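SIS domain protein (Listeria monocytogenes str. 4b F2365, PDB 3FXA) is a putative sugar-phosphate isomerase of the SIS domain family, which probably binds a phosphorylated sugar. Local coordinates at residues I48-C53 with I95-S100. Numbering follows the deposited sequence.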
loop_
_atom_site.group_PDB
_atom_site.type_symbol
_atom_site.label_atom_id
_atom_site.label_comp_id
_atom_site.label_asym_id
_atom_site.label_seq_id
_atom_site.Cartn_x
_atom_site.Cartn_y
_atom_site.Cartn_z
ATOM N N ILE A 48 8.129 -5.962 14.143
ATOM C CA ILE A 48 9.185 -5.873 13.147
ATOM C C ILE A 48 8.801 -4.781 12.143
ATOM O O ILE A 48 7.780 -4.872 11.510
ATOM C CB ILE A 48 9.380 -7.215 12.430
ATOM C CG1 ILE A 48 9.672 -8.348 13.439
ATOM C CG2 ILE A 48 10.519 -7.108 11.416
ATOM C CD1 ILE A 48 9.635 -9.747 12.826
ATOM N N VAL A 49 9.636 -3.772 11.979
ATOM C CA VAL A 49 9.354 -2.680 11.028
ATOM C C VAL A 49 10.341 -2.901 9.882
ATOM O O VAL A 49 11.537 -2.940 10.117
ATOM C CB VAL A 49 9.551 -1.305 11.695
ATOM C CG1 VAL A 49 9.201 -0.205 10.731
ATOM C CG2 VAL A 49 8.678 -1.200 12.953
ATOM N N VAL A 50 9.860 -3.076 8.647
ATOM C CA VAL A 50 10.762 -3.346 7.504
ATOM C C VAL A 50 10.660 -2.211 6.489
ATOM O O VAL A 50 9.552 -1.822 6.130
ATOM C CB VAL A 50 10.499 -4.701 6.826
ATOM C CG1 VAL A 50 11.714 -5.161 5.946
ATOM C CG2 VAL A 50 10.196 -5.764 7.872
ATOM N N ALA A 51 11.813 -1.715 6.019
ATOM C CA ALA A 51 11.872 -0.646 5.006
ATOM C C ALA A 51 12.740 -1.021 3.805
ATOM O O ALA A 51 13.791 -1.635 3.949
ATOM C CB ALA A 51 12.432 0.634 5.632
ATOM N N GLY A 52 12.304 -0.616 2.624
ATOM C CA GLY A 52 13.043 -0.818 1.388
ATOM C C GLY A 52 12.411 0.037 0.306
ATOM O O GLY A 52 11.244 0.470 0.457
ATOM N N CYS A 53 13.198 0.291 -0.740
ATOM C CA CYS A 53 12.804 1.050 -1.934
ATOM C C CYS A 53 12.750 0.119 -3.148
ATOM O O CYS A 53 13.628 -0.734 -3.321
ATOM C CB CYS A 53 13.833 2.130 -2.226
ATOM S SG CYS A 53 13.946 3.408 -1.005
ATOM N N ILE A 95 12.205 -4.109 16.077
ATOM C CA ILE A 95 13.326 -4.481 15.235
ATOM C C ILE A 95 13.125 -3.794 13.895
ATOM O O ILE A 95 12.107 -4.045 13.258
ATOM C CB ILE A 95 13.384 -6.000 15.000
ATOM C CG1 ILE A 95 13.490 -6.768 16.345
ATOM C CG2 ILE A 95 14.559 -6.314 14.076
ATOM C CD1 ILE A 95 13.496 -8.292 16.230
ATOM N N LEU A 96 14.040 -2.892 13.517
ATOM C CA LEU A 96 14.010 -2.245 12.206
ATOM C C LEU A 96 14.902 -3.060 11.270
ATOM O O LEU A 96 16.062 -3.329 11.607
ATOM C CB LEU A 96 14.474 -0.783 12.285
ATOM C CG LEU A 96 14.574 0.017 10.981
ATOM C CD1 LEU A 96 13.198 0.184 10.306
ATOM C CD2 LEU A 96 15.230 1.380 11.215
ATOM N N ILE A 97 14.339 -3.473 10.143
ATOM C CA ILE A 97 15.051 -4.203 9.107
ATOM C C ILE A 97 15.111 -3.298 7.882
ATOM O O ILE A 97 14.067 -2.920 7.315
ATOM C CB ILE A 97 14.398 -5.559 8.751
ATOM C CG1 ILE A 97 14.215 -6.420 10.010
ATOM C CG2 ILE A 97 15.229 -6.273 7.656
ATOM C CD1 ILE A 97 13.686 -7.865 9.751
ATOM N N LEU A 98 16.332 -2.916 7.499
ATOM C CA LEU A 98 16.552 -2.103 6.304
ATOM C C LEU A 98 17.105 -3.008 5.205
ATOM O O LEU A 98 18.121 -3.671 5.406
ATOM C CB LEU A 98 17.501 -0.956 6.595
ATOM C CG LEU A 98 17.023 0.032 7.673
ATOM C CD1 LEU A 98 18.052 1.144 7.841
ATOM C CD2 LEU A 98 15.637 0.644 7.381
ATOM N N ILE A 99 16.433 -3.027 4.050
ATOM C CA ILE A 99 16.825 -3.878 2.899
ATOM C C ILE A 99 17.328 -2.974 1.782
ATOM O O ILE A 99 16.572 -2.168 1.218
ATOM C CB ILE A 99 15.686 -4.758 2.348
ATOM C CG1 ILE A 99 15.072 -5.613 3.455
ATOM C CG2 ILE A 99 16.216 -5.666 1.186
ATOM C CD1 ILE A 99 13.863 -6.420 3.044
ATOM N N SER A 100 18.629 -3.041 1.542
ATOM C CA SER A 100 19.283 -2.250 0.507
ATOM C C SER A 100 20.460 -3.020 -0.048
ATOM O O SER A 100 21.423 -3.234 0.681
ATOM C CB SER A 100 19.757 -0.923 1.107
ATOM O OG SER A 100 20.690 -0.317 0.242
HETATM O O HOH W 1 16.035 -0.101 -0.477
#
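Val50 turns CG1 away from its own N (chi1 -162°), which leaves this methyl 3.8 Å from CD1 of Ile99. The same CG1 also lies against CB of Ile97. Val50 is thus packed by two isoleucines of strand 95-99. Ile97 carries CG1 beside its own backbone N (chi1 -54°), and the extended chain that follows sends CD1 obliquely over to Ile48. Ile48 is modelled in two conformers; in the one described, its CG2 lies 3.7 Å from Ile97 CD1. On the other face of the sheet, Leu98 brings CD2 to 3.7 Å from CB of Ala51. Leu96 brings CD1 to CG1 of Val49, a looser contact of 4.0 Å.

The two strands run parallel and in register from Ile48 with Ile95 to Ala51 with Leu98. Four nearly straight backbone hydrogen bonds join them. Val49 N bonds to Ile95 O at 2.8 Å, and Val49 O accepts from Ile97 N. Ala51 repeats this with Ile97 O and Ile99 N. Past Gly52 and Ile99 the chains diverge, and a water continues the link. It accepts from Cys53 N at 2.9 Å and donates to Ile99 O at 2.7 Å.

Both strands are internal, with 74-76 beside 48-51 and 121-126 beside 95-99. Helix 55-69 covers Ile48, Val50 and Ile99, while Ser100 OG bonds to Thr105 OG1 past the strand end. Cys53 packs on His84 of a second subunit. The pair is the middle strand and its neighbour in the five-stranded parallel sheet of a SIS domain, an alpha-beta-alpha sandwich with strand order 2-1-3-4-5 and a glycine-containing turn leading from the first strand into a helix.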